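Local coordinates for protein glutathione S-transferase (Natrialba magadii ATCC 43099, PDB 6GZF) that probably acts as a glutathione transferase of the Xi class, related to glutathionyl-hydroquinone reductases, at residues T73-K77 with G78-A82; H112-Y116 with L117-Y121; E151-M154 with R155-T159; A242-T245 with T246-F250; T287-M290 with D291-T294. All blocks are in the same frame, centred on the assembly; numbering follows the deposited sequence.

Contact 1. Residues T73-K77 with G78-A82; sequences TRTLK and GLEDA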
loop_
_atom_site.group_PDB
_atom_site.type_symbol
_atom_site.label_atom_id
_atom_site.label_comp_id
_atom_site.label_asym_id
_atom_site.label_seq_id
_atom_site.Cartn_x
_atom_site.Cartn_y
_atom_site.Cartn_z
ATOM N N THR A 73 -16.340 1.003 24.015
ATOM C CA THR A 73 -16.925 0.468 25.239
ATOM C C THR A 73 -17.656 1.555 26.022
ATOM O O THR A 73 -18.778 1.347 26.484
ATOM C CB THR A 73 -15.855 -0.170 26.142
ATOM O OG1 THR A 73 -15.163 -1.192 25.416
ATOM C CG2 THR A 73 -16.496 -0.780 27.380
ATOM N N ARG A 74 -17.015 2.713 26.157
ATOM C CA ARG A 74 -17.589 3.837 26.891
ATOM C C ARG A 74 -18.922 4.265 26.290
ATOM O O ARG A 74 -19.856 4.612 27.012
ATOM C CB ARG A 74 -16.620 5.022 26.907
ATOM C CG ARG A 74 -16.992 6.110 27.904
ATOM C CD ARG A 74 -16.086 7.324 27.776
ATOM N NE ARG A 74 -16.421 8.139 26.610
ATOM C CZ ARG A 74 -16.643 9.449 26.653
ATOM N NH1 ARG A 74 -16.561 10.100 27.806
ATOM N NH2 ARG A 74 -16.944 10.109 25.543
ATOM N N THR A 75 -19.004 4.234 24.965
ATOM C CA THR A 75 -20.222 4.612 24.263
ATOM C C THR A 75 -21.306 3.548 24.412
ATOM O O THR A 75 -22.470 3.867 24.651
ATOM C CB THR A 75 -19.953 4.854 22.768
ATOM O OG1 THR A 75 -18.822 5.720 22.619
ATOM C CG2 THR A 75 -21.167 5.480 22.100
ATOM N N LEU A 76 -20.913 2.285 24.270
ATOM C CA LEU A 76 -21.846 1.170 24.392
ATOM C C LEU A 76 -22.442 1.091 25.792
ATOM O O LEU A 76 -23.623 0.788 25.959
ATOM C CB LEU A 76 -21.152 -0.150 24.047
ATOM C CG LEU A 76 -20.935 -0.442 22.561
ATOM C CD1 LEU A 76 -20.236 -1.778 22.373
ATOM C CD2 LEU A 76 -22.258 -0.417 21.814
ATOM N N LYS A 77 -21.617 1.372 26.794
ATOM C CA LYS A 77 -22.049 1.307 28.183
ATOM C C LYS A 77 -22.867 2.530 28.583
ATOM O O LYS A 77 -23.679 2.470 29.505
ATOM C CB LYS A 77 -20.840 1.172 29.108
ATOM C CG LYS A 77 -20.961 0.053 30.115
ATOM C CD LYS A 77 -21.113 -1.281 29.417
ATOM C CE LYS A 77 -21.127 -2.416 30.417
ATOM N NZ LYS A 77 -22.295 -2.351 31.335
ATOM N N GLY A 78 -22.650 3.638 27.882
ATOM C CA GLY A 78 -23.262 4.898 28.252
ATOM C C GLY A 78 -22.547 5.469 29.460
ATOM O O GLY A 78 -23.167 5.765 30.482
ATOM N N LEU A 79 -21.231 5.612 29.339
ATOM C CA LEU A 79 -20.400 6.071 30.446
ATOM C C LEU A 79 -19.775 7.433 30.162
ATOM O O LEU A 79 -18.854 7.855 30.863
ATOM C CB LEU A 79 -19.302 5.049 30.745
ATOM C CG LEU A 79 -19.731 3.785 31.492
ATOM C CD1 LEU A 79 -18.584 2.786 31.567
ATOM C CD2 LEU A 79 -20.236 4.131 32.884
ATOM N N GLU A 80 -20.275 8.113 29.135
ATOM C CA GLU A 80 -19.754 9.425 28.759
ATOM C C GLU A 80 -19.972 10.440 29.876
ATOM O O GLU A 80 -19.065 11.196 30.226
ATOM C CB GLU A 80 -20.408 9.923 27.467
ATOM C CG GLU A 80 -20.420 8.915 26.328
ATOM C CD GLU A 80 -21.673 8.061 26.317
ATOM O OE1 GLU A 80 -22.290 7.890 27.390
ATOM O OE2 GLU A 80 -22.044 7.564 25.232
ATOM N N ASP A 81 -21.181 10.452 30.430
ATOM C CA ASP A 81 -21.519 11.357 31.521
ATOM C C ASP A 81 -20.689 11.053 32.764
ATOM O O ASP A 81 -20.344 11.953 33.529
ATOM C CB ASP A 81 -23.010 11.264 31.854
ATOM C CG ASP A 81 -23.890 11.824 30.756
ATOM O OD1 ASP A 81 -23.433 12.735 30.033
ATOM O OD2 ASP A 81 -25.039 11.357 30.616
ATOM N N ALA A 82 -20.366 9.777 32.952
ATOM C CA ALA A 82 -19.626 9.344 34.129
ATOM C C ALA A 82 -18.121 9.525 33.954
ATOM O O ALA A 82 -17.423 9.940 34.878
ATOM C CB ALA A 82 -19.947 7.892 34.447
#
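Arg-74 meets the turn after its helix with both its carbonyl and its side chain. The carbonyl oxygen takes the amide of Leu-79: Leu-79 N lies 2.9 Å from Arg-74 O, with an N-H...O angle of 166° and the donor in the carbonyl plane. CG, set anti to the backbone N (chi1 -167°), rests 3.8 Å from Leu-79 CB, and a bend at chi3 lays the guanidinium over the backbone of Glu-80, whose CA sits above one face, toward its rim. The carboxylate of Glu-80 turns elsewhere, with OE2 5.7 Å from Arg-74 NH2, so no salt bridge joins them; NH1 instead donates to the carbonyl of Ile-83. With an alanine here, the carbonyl of Ile-83 is likely to lose its side-chain donor and Glu-80 CA the flat group over it. Thr-75 O receives a weak bond from Gly-78 N at 3.2 Å, while Thr-75 CA lies 3.6 Å from Glu-80 OE2. Leu-79 N to Arg-74 O and the weak Gly-78 N to Thr-75 O together define a Schellman motif, with Gly-78 as C-prime residue at phi 75°. At Lys-77, CB packs 3.7 Å from Leu-79 CD1, the two chains side by side, and NZ reaches Val-169 O. The motif ends helix 65-77 and turns the chain toward strand 84-87, with helices 150-159 and 238-247 packed against the helix end.

Contact 2. Residues H112-Y116 with L117-Y121; sequences HDVDY and LRELY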
loop_
_atom_site.group_PDB
_atom_site.type_symbol
_atom_site.label_atom_id
_atom_site.label_comp_id
_atom_site.label_asym_id
_atom_site.label_seq_id
_atom_site.Cartn_x
_atom_site.Cartn_y
_atom_site.Cartn_z
ATOM N N HIS A 112 -4.907 19.037 33.799
ATOM C CA HIS A 112 -3.816 19.940 34.160
ATOM C C HIS A 112 -3.426 20.902 33.041
ATOM O O HIS A 112 -2.473 21.668 33.188
ATOM C CB HIS A 112 -2.589 19.135 34.593
ATOM C CG HIS A 112 -2.774 18.403 35.884
ATOM N ND1 HIS A 112 -3.115 19.040 37.059
ATOM C CD2 HIS A 112 -2.668 17.087 36.188
ATOM C CE1 HIS A 112 -3.211 18.148 38.029
ATOM N NE2 HIS A 112 -2.945 16.957 37.527
ATOM N N ASP A 113 -4.167 20.860 31.935
ATOM C CA ASP A 113 -3.930 21.742 30.792
ATOM C C ASP A 113 -2.481 21.659 30.314
ATOM O O ASP A 113 -1.798 22.674 30.175
ATOM C CB ASP A 113 -4.292 23.189 31.147
ATOM C CG ASP A 113 -4.341 24.096 29.931
ATOM O OD1 ASP A 113 -4.557 23.584 28.813
ATOM O OD2 ASP A 113 -4.158 25.321 30.094
ATOM N N VAL A 114 -2.013 20.440 30.074
ATOM C CA VAL A 114 -0.636 20.227 29.647
ATOM C C VAL A 114 -0.497 20.339 28.131
ATOM O O VAL A 114 -1.454 20.111 27.391
ATOM C CB VAL A 114 -0.111 18.852 30.105
ATOM C CG1 VAL A 114 -0.118 18.764 31.622
ATOM C CG2 VAL A 114 -0.945 17.735 29.502
ATOM N N ASP A 115 0.698 20.700 27.679
ATOM C CA ASP A 115 0.983 20.787 26.254
ATOM C C ASP A 115 1.114 19.395 25.648
ATOM O O ASP A 115 0.614 19.132 24.555
ATOM C CB ASP A 115 2.260 21.591 26.006
ATOM C CG ASP A 115 2.147 23.026 26.478
ATOM O OD1 ASP A 115 1.082 23.643 26.264
ATOM O OD2 ASP A 115 3.126 23.537 27.063
ATOM N N TYR A 116 1.782 18.503 26.372
ATOM C CA TYR A 116 2.055 17.165 25.866
ATOM C C TYR A 116 1.656 16.089 26.869
ATOM O O TYR A 116 1.586 16.338 28.072
ATOM C CB TYR A 116 3.536 17.032 25.510
ATOM C CG TYR A 116 4.052 18.179 24.673
ATOM C CD1 TYR A 116 3.762 18.257 23.320
ATOM C CD2 TYR A 116 4.824 19.186 25.237
ATOM C CE1 TYR A 116 4.223 19.304 22.548
ATOM C CE2 TYR A 116 5.293 20.238 24.472
ATOM C CZ TYR A 116 4.990 20.291 23.128
ATOM O OH TYR A 116 5.453 21.334 22.361
ATOM N N LEU A 117 1.401 14.887 26.361
ATOM C CA LEU A 117 0.964 13.771 27.192
ATOM C C LEU A 117 2.071 13.290 28.124
ATOM O O LEU A 117 1.797 12.709 29.176
ATOM C CB LEU A 117 0.483 12.613 26.314
ATOM C CG LEU A 117 -0.406 11.561 26.980
ATOM C CD1 LEU A 117 -1.796 12.120 27.239
ATOM C CD2 LEU A 117 -0.480 10.300 26.129
ATOM N N ARG A 118 3.318 13.534 27.738
ATOM C CA ARG A 118 4.460 13.086 28.526
ATOM C C ARG A 118 4.542 13.816 29.864
ATOM O O ARG A 118 5.099 13.294 30.829
ATOM C CB ARG A 118 5.761 13.268 27.739
ATOM C CG ARG A 118 5.961 14.650 27.136
ATOM C CD ARG A 118 7.144 14.642 26.178
ATOM N NE ARG A 118 7.453 15.964 25.640
ATOM C CZ ARG A 118 8.323 16.810 26.183
ATOM N NH1 ARG A 118 8.974 16.474 27.289
ATOM N NH2 ARG A 118 8.542 17.990 25.621
ATOM N N GLU A 119 3.977 15.018 29.918
ATOM C CA GLU A 119 3.924 15.782 31.159
ATOM C C GLU A 119 3.038 15.083 32.186
ATOM O O GLU A 119 3.320 15.107 33.385
ATOM C CB GLU A 119 3.408 17.200 30.901
ATOM C CG GLU A 119 4.298 18.034 29.998
ATOM C CD GLU A 119 3.695 19.390 29.682
ATOM O OE1 GLU A 119 3.486 20.182 30.625
ATOM O OE2 GLU A 119 3.430 19.661 28.492
ATOM N N LEU A 120 1.969 14.459 31.704
ATOM C CA LEU A 120 1.024 13.762 32.569
ATOM C C LEU A 120 1.654 12.526 33.207
ATOM O O LEU A 120 1.429 12.246 34.385
ATOM C CB LEU A 120 -0.225 13.371 31.780
ATOM C CG LEU A 120 -1.214 14.508 31.522
ATOM C CD1 LEU A 120 -2.166 14.143 30.400
ATOM C CD2 LEU A 120 -1.979 14.844 32.793
ATOM N N TYR A 121 2.437 11.792 32.422
ATOM C CA TYR A 121 3.170 10.636 32.928
ATOM C C TYR A 121 4.140 11.043 34.031
ATOM O O TYR A 121 4.172 10.435 35.102
ATOM C CB TYR A 121 3.937 9.941 31.799
ATOM C CG TYR A 121 3.097 9.037 30.923
ATOM C CD1 TYR A 121 2.224 9.562 29.979
ATOM C CD2 TYR A 121 3.194 7.655 31.030
ATOM C CE1 TYR A 121 1.460 8.734 29.174
ATOM C CE2 TYR A 121 2.436 6.819 30.230
ATOM C CZ TYR A 121 1.573 7.364 29.304
ATOM O OH TYR A 121 0.819 6.535 28.506
#
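Glu-119 reaches back from the first turn of its helix to the backbone ahead of it. By hydrogen bonding, its OE2 accepts Tyr-116 N at 2.9 Å, met from above the carboxylate plane, and Asp-115 N more weakly at 3.0 Å. In return Glu-119 N bonds to Tyr-116 O at 3.3 Å. A leucine in its place would probably leave these two amides without their shared acceptor. By charge, Asp-115 OD2 stands 4.1 Å from Glu-119 OE2, a like-charged approach that is probably somewhat unfavourable. By apolar packing, Val-114 CG2 lies 3.8 Å from Leu-120 CG, and Leu-120 CD2 comes to the edge of the His-112 ring, 4.1 Å from His-112 CD2. As flat groups side by side, Arg-118 and Tyr-116 have planes 22° apart, with NH2 3.9 Å from Tyr-116 CD2; the guanidinium's cation-pi partner is Trp-16. Leu-117 lies beside Trp-97 and Val-132, both predicted to bind glutathione. The loop leads into helix 117-124, whose Leu-120 and Tyr-121 rest on strand 136-139.

Contact 3. Residues E151-M154 with R155-T159; sequences EEIM and RMFDT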
loop_
_atom_site.group_PDB
_atom_site.type_symbol
_atom_site.label_atom_id
_atom_site.label_comp_id
_atom_site.label_asym_id
_atom_site.label_seq_id
_atom_site.Cartn_x
_atom_site.Cartn_y
_atom_site.Cartn_z
ATOM N N GLU A 151 -6.886 -3.271 26.911
ATOM C CA GLU A 151 -7.612 -4.497 27.224
ATOM C C GLU A 151 -8.271 -4.451 28.600
ATOM O O GLU A 151 -9.401 -4.908 28.773
ATOM C CB GLU A 151 -6.662 -5.694 27.137
ATOM C CG GLU A 151 -7.197 -6.983 27.736
ATOM C CD GLU A 151 -6.254 -8.150 27.522
ATOM O OE1 GLU A 151 -5.645 -8.233 26.434
ATOM O OE2 GLU A 151 -6.116 -8.982 28.443
ATOM N N GLU A 152 -7.565 -3.886 29.573
ATOM C CA GLU A 152 -8.040 -3.880 30.951
ATOM C C GLU A 152 -8.959 -2.697 31.244
ATOM O O GLU A 152 -9.879 -2.810 32.055
ATOM C CB GLU A 152 -6.853 -3.880 31.914
ATOM C CG GLU A 152 -5.967 -5.110 31.776
ATOM C CD GLU A 152 -4.816 -5.118 32.760
ATOM O OE1 GLU A 152 -4.207 -4.050 32.978
ATOM O OE2 GLU A 152 -4.518 -6.194 33.320
ATOM N N ILE A 153 -8.709 -1.567 30.590
ATOM C CA ILE A 153 -9.579 -0.403 30.733
ATOM C C ILE A 153 -10.946 -0.709 30.128
ATOM O O ILE A 153 -11.980 -0.332 30.681
ATOM C CB ILE A 153 -8.975 0.852 30.069
ATOM C CG1 ILE A 153 -7.681 1.260 30.775
ATOM C CG2 ILE A 153 -9.963 2.008 30.105
ATOM C CD1 ILE A 153 -7.007 2.465 30.164
ATOM N N MET A 154 -10.942 -1.407 28.995
ATOM C CA MET A 154 -12.180 -1.866 28.377
ATOM C C MET A 154 -12.942 -2.786 29.324
ATOM O O MET A 154 -14.155 -2.655 29.493
ATOM C CB MET A 154 -11.894 -2.592 27.060
ATOM C CG MET A 154 -13.096 -3.341 26.500
ATOM S SD MET A 154 -12.906 -3.860 24.782
ATOM C CE MET A 154 -11.583 -5.060 24.928
ATOM N N ARG A 155 -12.214 -3.708 29.947
ATOM C CA ARG A 155 -12.804 -4.677 30.863
ATOM C C ARG A 155 -13.441 -4.013 32.082
ATOM O O ARG A 155 -14.577 -4.324 32.441
ATOM C CB ARG A 155 -11.748 -5.689 31.317
ATOM C CG ARG A 155 -12.231 -6.658 32.386
ATOM C CD ARG A 155 -13.400 -7.495 31.896
ATOM N NE ARG A 155 -13.052 -8.284 30.718
ATOM C CZ ARG A 155 -12.473 -9.479 30.767
ATOM N NH1 ARG A 155 -12.191 -10.128 29.646
ATOM N NH2 ARG A 155 -12.174 -10.024 31.938
ATOM N N MET A 156 -12.715 -3.099 32.716
ATOM C CA MET A 156 -13.220 -2.455 33.923
ATOM C C MET A 156 -14.333 -1.455 33.602
ATOM O O MET A 156 -15.216 -1.219 34.427
ATOM C CB MET A 156 -12.084 -1.774 34.689
ATOM C CG MET A 156 -11.474 -0.563 34.008
ATOM S SD MET A 156 -10.115 0.121 34.977
ATOM C CE MET A 156 -8.811 -1.060 34.636
ATOM N N PHE A 157 -14.295 -0.875 32.404
ATOM C CA PHE A 157 -15.414 -0.074 31.914
ATOM C C PHE A 157 -16.656 -0.947 31.815
ATOM O O PHE A 157 -17.779 -0.496 32.040
ATOM C CB PHE A 157 -15.112 0.536 30.542
ATOM C CG PHE A 157 -14.322 1.813 30.591
ATOM C CD1 PHE A 157 -13.746 2.252 31.770
ATOM C CD2 PHE A 157 -14.167 2.582 29.448
ATOM C CE1 PHE A 157 -13.021 3.429 31.806
ATOM C CE2 PHE A 157 -13.446 3.761 29.477
ATOM C CZ PHE A 157 -12.873 4.185 30.658
ATOM N N ASP A 158 -16.426 -2.209 31.475
ATOM C CA ASP A 158 -17.488 -3.155 31.173
ATOM C C ASP A 158 -18.130 -3.755 32.424
ATOM O O ASP A 158 -19.348 -3.904 32.493
ATOM C CB ASP A 158 -16.929 -4.271 30.286
ATOM C CG ASP A 158 -18.011 -5.106 29.637
ATOM O OD1 ASP A 158 -19.157 -4.628 29.531
ATOM O OD2 ASP A 158 -17.708 -6.241 29.222
ATOM N N THR A 159 -17.311 -4.091 33.415
ATOM C CA THR A 159 -17.789 -4.900 34.532
ATOM C C THR A 159 -17.820 -4.191 35.886
ATOM O O THR A 159 -18.276 -4.770 36.872
ATOM C CB THR A 159 -16.927 -6.169 34.689
ATOM O OG1 THR A 159 -15.576 -5.796 34.988
ATOM C CG2 THR A 159 -16.949 -6.990 33.411
#
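Helix 150-159 carries this contact, in which Ile-153 and Phe-157 stand one turn apart on the same side. Ile-153 CG2 sits over one face of the Phe-157 ring, 3.8 Å from its centroid and 16° off the normal, the geometry of a CH-pi contact. The two side chains point the same way. Phe-157 CG lies anti to its own carbonyl carbon (chi1 -83°), which swings the ring back over the preceding turn and lays its CG against the carbonyl of Ile-153. That carbonyl also accepts Phe-157 N at 2.9 Å. In the thioredoxin-like N-terminal domain of a glutathione transferase, this helix packs on the sheet: Ile-153, Met-156 and Phe-157 all touch Leu-137 of strand 136-139, while Met-154 meets Thr-73 of helix 65-77. Further backbone bonds run from Met-156 N to Glu-152 O at 2.9 Å and from Arg-155 N to Glu-151 O at 3.3 Å. Met-156 folds its CE back against the carbonyl of Glu-152. On another side of the helix Arg-155 CB lies 3.5 Å from Glu-151 O, and the bends at chi2 and chi3 lead its guanidinium away from the preceding turn to salt bridges with Asp-181 and Glu-238.

Contact 4. Residues A242-T245 with T246-F250; sequences AMFT and TLVRF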
loop_
_atom_site.group_PDB
_atom_site.type_symbol
_atom_site.label_atom_id
_atom_site.label_comp_id
_atom_site.label_asym_id
_atom_site.label_seq_id
_atom_site.Cartn_x
_atom_site.Cartn_y
_atom_site.Cartn_z
ATOM N N ALA A 242 -12.269 -5.622 20.128
ATOM C CA ALA A 242 -10.851 -5.781 19.830
ATOM C C ALA A 242 -10.632 -5.977 18.332
ATOM O O ALA A 242 -9.746 -5.364 17.737
ATOM C CB ALA A 242 -10.273 -6.951 20.610
ATOM N N MET A 243 -11.454 -6.831 17.730
ATOM C CA MET A 243 -11.373 -7.114 16.302
ATOM C C MET A 243 -11.758 -5.899 15.461
ATOM O O MET A 243 -11.127 -5.611 14.443
ATOM C CB MET A 243 -12.275 -8.299 15.947
ATOM C CG MET A 243 -12.218 -8.721 14.487
ATOM S SD MET A 243 -10.657 -9.502 14.042
ATOM C CE MET A 243 -11.179 -11.204 13.848
ATOM N N PHE A 244 -12.794 -5.191 15.902
ATOM C CA PHE A 244 -13.360 -4.074 15.150
ATOM C C PHE A 244 -12.378 -2.926 14.927
ATOM O O PHE A 244 -12.300 -2.379 13.829
ATOM C CB PHE A 244 -14.610 -3.548 15.862
ATOM C CG PHE A 244 -15.100 -2.227 15.340
ATOM C CD1 PHE A 244 -15.830 -2.158 14.166
ATOM C CD2 PHE A 244 -14.843 -1.056 16.034
ATOM C CE1 PHE A 244 -16.281 -0.943 13.687
ATOM C CE2 PHE A 244 -15.292 0.160 15.560
ATOM C CZ PHE A 244 -16.012 0.217 14.387
ATOM N N THR A 245 -11.634 -2.563 15.967
ATOM C CA THR A 245 -10.734 -1.416 15.892
ATOM C C THR A 245 -9.560 -1.665 14.948
ATOM O O THR A 245 -8.914 -0.723 14.490
ATOM C CB THR A 245 -10.193 -1.039 17.281
ATOM O OG1 THR A 245 -9.600 -2.189 17.895
ATOM C CG2 THR A 245 -11.320 -0.528 18.164
ATOM N N THR A 246 -9.285 -2.934 14.664
ATOM C CA THR A 246 -8.264 -3.290 13.687
ATOM C C THR A 246 -8.859 -3.286 12.284
ATOM O O THR A 246 -8.325 -2.653 11.373
ATOM C CB THR A 246 -7.649 -4.672 13.976
ATOM O OG1 THR A 246 -7.003 -4.655 15.256
ATOM C CG2 THR A 246 -6.632 -5.037 12.906
ATOM N N LEU A 247 -9.971 -3.999 12.125
ATOM C CA LEU A 247 -10.655 -4.119 10.841
ATOM C C LEU A 247 -11.056 -2.767 10.257
ATOM O O LEU A 247 -10.947 -2.549 9.051
ATOM C CB LEU A 247 -11.897 -5.000 10.984
ATOM C CG LEU A 247 -11.783 -6.462 10.550
ATOM C CD1 LEU A 247 -10.658 -7.165 11.289
ATOM C CD2 LEU A 247 -13.105 -7.182 10.768
ATOM N N VAL A 248 -11.513 -1.864 11.120
ATOM C CA VAL A 248 -12.007 -0.562 10.686
ATOM C C VAL A 248 -10.886 0.291 10.085
ATOM O O VAL A 248 -11.143 1.240 9.345
ATOM C CB VAL A 248 -12.677 0.202 11.858
ATOM C CG1 VAL A 248 -11.628 0.755 12.812
ATOM C CG2 VAL A 248 -13.572 1.317 11.336
ATOM N N ARG A 249 -9.642 -0.065 10.390
ATOM C CA ARG A 249 -8.489 0.693 9.915
ATOM C C ARG A 249 -7.708 -0.049 8.834
ATOM O O ARG A 249 -6.700 0.452 8.336
ATOM C CB ARG A 249 -7.554 1.018 11.081
ATOM C CG ARG A 249 -8.126 1.995 12.087
ATOM C CD ARG A 249 -7.206 2.151 13.286
ATOM N NE ARG A 249 -7.565 3.308 14.098
ATOM C CZ ARG A 249 -8.528 3.309 15.015
ATOM N NH1 ARG A 249 -9.237 2.210 15.236
ATOM N NH2 ARG A 249 -8.786 4.409 15.705
ATOM N N PHE A 250 -8.182 -1.234 8.469
ATOM C CA PHE A 250 -7.415 -2.122 7.600
ATOM C C PHE A 250 -7.335 -1.634 6.153
ATOM O O PHE A 250 -6.246 -1.522 5.594
ATOM C CB PHE A 250 -8.011 -3.531 7.635
ATOM C CG PHE A 250 -7.056 -4.609 7.194
ATOM C CD1 PHE A 250 -6.810 -4.834 5.850
ATOM C CD2 PHE A 250 -6.409 -5.399 8.128
ATOM C CE1 PHE A 250 -5.934 -5.824 5.448
ATOM C CE2 PHE A 250 -5.533 -6.390 7.731
ATOM C CZ PHE A 250 -5.294 -6.602 6.390
#
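Arg-249 folds back along the carbonyl of Thr-245, four residues earlier. Its CB lies 4.1 Å from Thr-245 O and CG is nearer, at 3.7 Å; CD follows at 3.6 Å from the same oxygen. With CG anti to the carbonyl carbon (chi1 -68°) and the chain extended as far as NE, the side chain passes beside this oxygen and brings NH1 to it. NH1 donates to Thr-245 O at 3.0 Å with an N-H...O angle of 153°, on a lone pair in the carbonyl plane, and the oxygen lies at the guanidinium edge, near its plane. NH1 also bonds to His-68 ND1, and weak bonds run from NE to Ala-63 O and from NH2 to Tyr-62 O; several partners therefore fix the rotation of this buried group. A side-chain donor thus serves a backbone carbonyl that Arg-249 N does not take, since Arg-249 N bonds to Thr-246 O. Met-243 O accepts both Leu-247 N, at an N-H...O angle of 174°, and Thr-246 N. Met-243 SD packs 3.6 Å from Leu-247 CD1, and Val-248 CB stands over one face of the Phe-244 ring, toward its rim. Arg-249 adjoins Tyr-297 and Thr-246 adjoins Tyr-254, tyrosines predicted to lower the pKa of the active-site cysteine. Helix 238-247 lies buried among helices 65-77 (at Ala-242 and Thr-245), 177-192 (at Met-243 and Thr-246) and 271-279 (at Phe-244 and Leu-247).

Contact 5. Residues T287-M290 with D291-T294; sequences TVEM and DHIT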
loop_
_atom_site.group_PDB
_atom_site.type_symbol
_atom_site.label_atom_id
_atom_site.label_comp_id
_atom_site.label_asym_id
_atom_site.label_seq_id
_atom_site.Cartn_x
_atom_site.Cartn_y
_atom_site.Cartn_z
ATOM N N THR A 287 -17.734 7.179 17.134
ATOM C CA THR A 287 -16.434 6.959 17.755
ATOM C C THR A 287 -15.369 6.703 16.697
ATOM O O THR A 287 -14.201 6.480 17.014
ATOM C CB THR A 287 -16.465 5.774 18.735
ATOM O OG1 THR A 287 -16.369 4.544 18.006
ATOM C CG2 THR A 287 -17.749 5.788 19.545
ATOM N N VAL A 288 -15.784 6.736 15.434
ATOM C CA VAL A 288 -14.869 6.512 14.322
ATOM C C VAL A 288 -14.539 7.821 13.614
ATOM O O VAL A 288 -15.380 8.395 12.920
ATOM C CB VAL A 288 -15.454 5.520 13.300
ATOM C CG1 VAL A 288 -14.379 5.073 12.324
ATOM C CG2 VAL A 288 -16.053 4.318 14.013
ATOM N N GLU A 289 -13.311 8.294 13.800
ATOM C CA GLU A 289 -12.843 9.504 13.136
ATOM C C GLU A 289 -11.766 9.165 12.113
ATOM O O GLU A 289 -10.573 9.198 12.421
ATOM C CB GLU A 289 -12.310 10.507 14.158
ATOM C CG GLU A 289 -13.384 11.145 15.021
ATOM C CD GLU A 289 -14.226 12.146 14.255
ATOM O OE1 GLU A 289 -13.727 12.698 13.252
ATOM O OE2 GLU A 289 -15.384 12.382 14.657
ATOM N N MET A 290 -12.196 8.841 10.898
ATOM C CA MET A 290 -11.288 8.407 9.841
ATOM C C MET A 290 -10.275 9.488 9.480
ATOM O O MET A 290 -9.133 9.187 9.133
ATOM C CB MET A 290 -12.078 7.998 8.598
ATOM C CG MET A 290 -11.271 7.193 7.594
ATOM S SD MET A 290 -10.742 5.609 8.272
ATOM C CE MET A 290 -12.298 4.723 8.315
ATOM N N ASP A 291 -10.699 10.746 9.564
ATOM C CA ASP A 291 -9.819 11.873 9.277
ATOM C C ASP A 291 -8.622 11.873 10.223
ATOM O O ASP A 291 -7.501 12.184 9.821
ATOM C CB ASP A 291 -10.583 13.193 9.387
ATOM C CG ASP A 291 -9.793 14.369 8.846
ATOM O OD1 ASP A 291 -9.106 14.201 7.816
ATOM O OD2 ASP A 291 -9.858 15.461 9.450
ATOM N N HIS A 292 -8.869 11.516 11.480
ATOM C CA HIS A 292 -7.802 11.374 12.464
ATOM C C HIS A 292 -6.921 10.172 12.142
ATOM O O HIS A 292 -5.699 10.229 12.282
ATOM C CB HIS A 292 -8.383 11.229 13.874
ATOM C CG HIS A 292 -8.862 12.516 14.471
ATOM N ND1 HIS A 292 -8.262 13.095 15.568
ATOM C CD2 HIS A 292 -9.885 13.334 14.127
ATOM C CE1 HIS A 292 -8.893 14.215 15.873
ATOM N NE2 HIS A 292 -9.882 14.383 15.014
ATOM N N ILE A 293 -7.554 9.087 11.706
ATOM C CA ILE A 293 -6.853 7.839 11.431
ATOM C C ILE A 293 -5.886 7.977 10.259
ATOM O O ILE A 293 -4.711 7.629 10.370
ATOM C CB ILE A 293 -7.845 6.696 11.136
ATOM C CG1 ILE A 293 -8.649 6.353 12.392
ATOM C CG2 ILE A 293 -7.110 5.464 10.639
ATOM C CD1 ILE A 293 -9.749 5.339 12.156
ATOM N N THR A 294 -6.384 8.492 9.139
ATOM C CA THR A 294 -5.572 8.632 7.935
ATOM C C THR A 294 -4.460 9.662 8.110
ATOM O O THR A 294 -3.359 9.490 7.588
ATOM C CB THR A 294 -6.430 9.027 6.718
ATOM O OG1 THR A 294 -7.176 10.213 7.019
ATOM C CG2 THR A 294 -7.392 7.908 6.359
#
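His-292, in the first turn of helix 290-299, runs alongside Glu-289: its CD2 lies 3.7 Å from Glu-289 CB, and the ring and carboxylate planes stand 76° apart. The same ring meets Tyr-62 edge-to-face, and NE2 makes a weak bond to Glu-104 O. Glu-289 O accepts Ile-293 N at 3.1 Å, in the carbonyl plane, and, weakly, His-292 N at 3.0 Å. Ile-293 CD1 touches Met-290 SD at 4.0 Å. Thr-294 grips Met-290 O twice, through N at 2.8 Å with a 175° N-H...O angle and through OG1 at 3.1 Å. The hydroxyl reaches that oxygen because chi1 (55°) sets OG1 between the backbone N and the carbonyl carbon. Such a doubly held carbonyl is a familiar feature of threonines within helices. Glu-289 occupies the N-cap position of a helix that carries Tyr-297, predicted to lower the pKa of the active-site cysteine.

Contacts 1 and 3 belong to the N-terminal domain and touch directly: Thr-73 OG1 lies 3.2 Å from Met-154 CG, joining helices 65-77 and 150-159. Contacts 4 and 5 meet in the C-terminal domain, where Arg-249 NE comes 3.6 Å from Ile-293 CD1, near the predicted pKa-lowering Tyr-254 and Tyr-297. Contact 1 crosses between the domains to contact 5, Thr-75 OG1 standing 3.3 Å from Thr-287 CG2. Contact 2 touches none of the others, its nearest atoms about 9 Å from contact 3, 13 Å from contact 5 and 15 Å from contacts 1 and 4, yet Leu-117 lies beside Trp-97 and Val-132 of the predicted glutathione site.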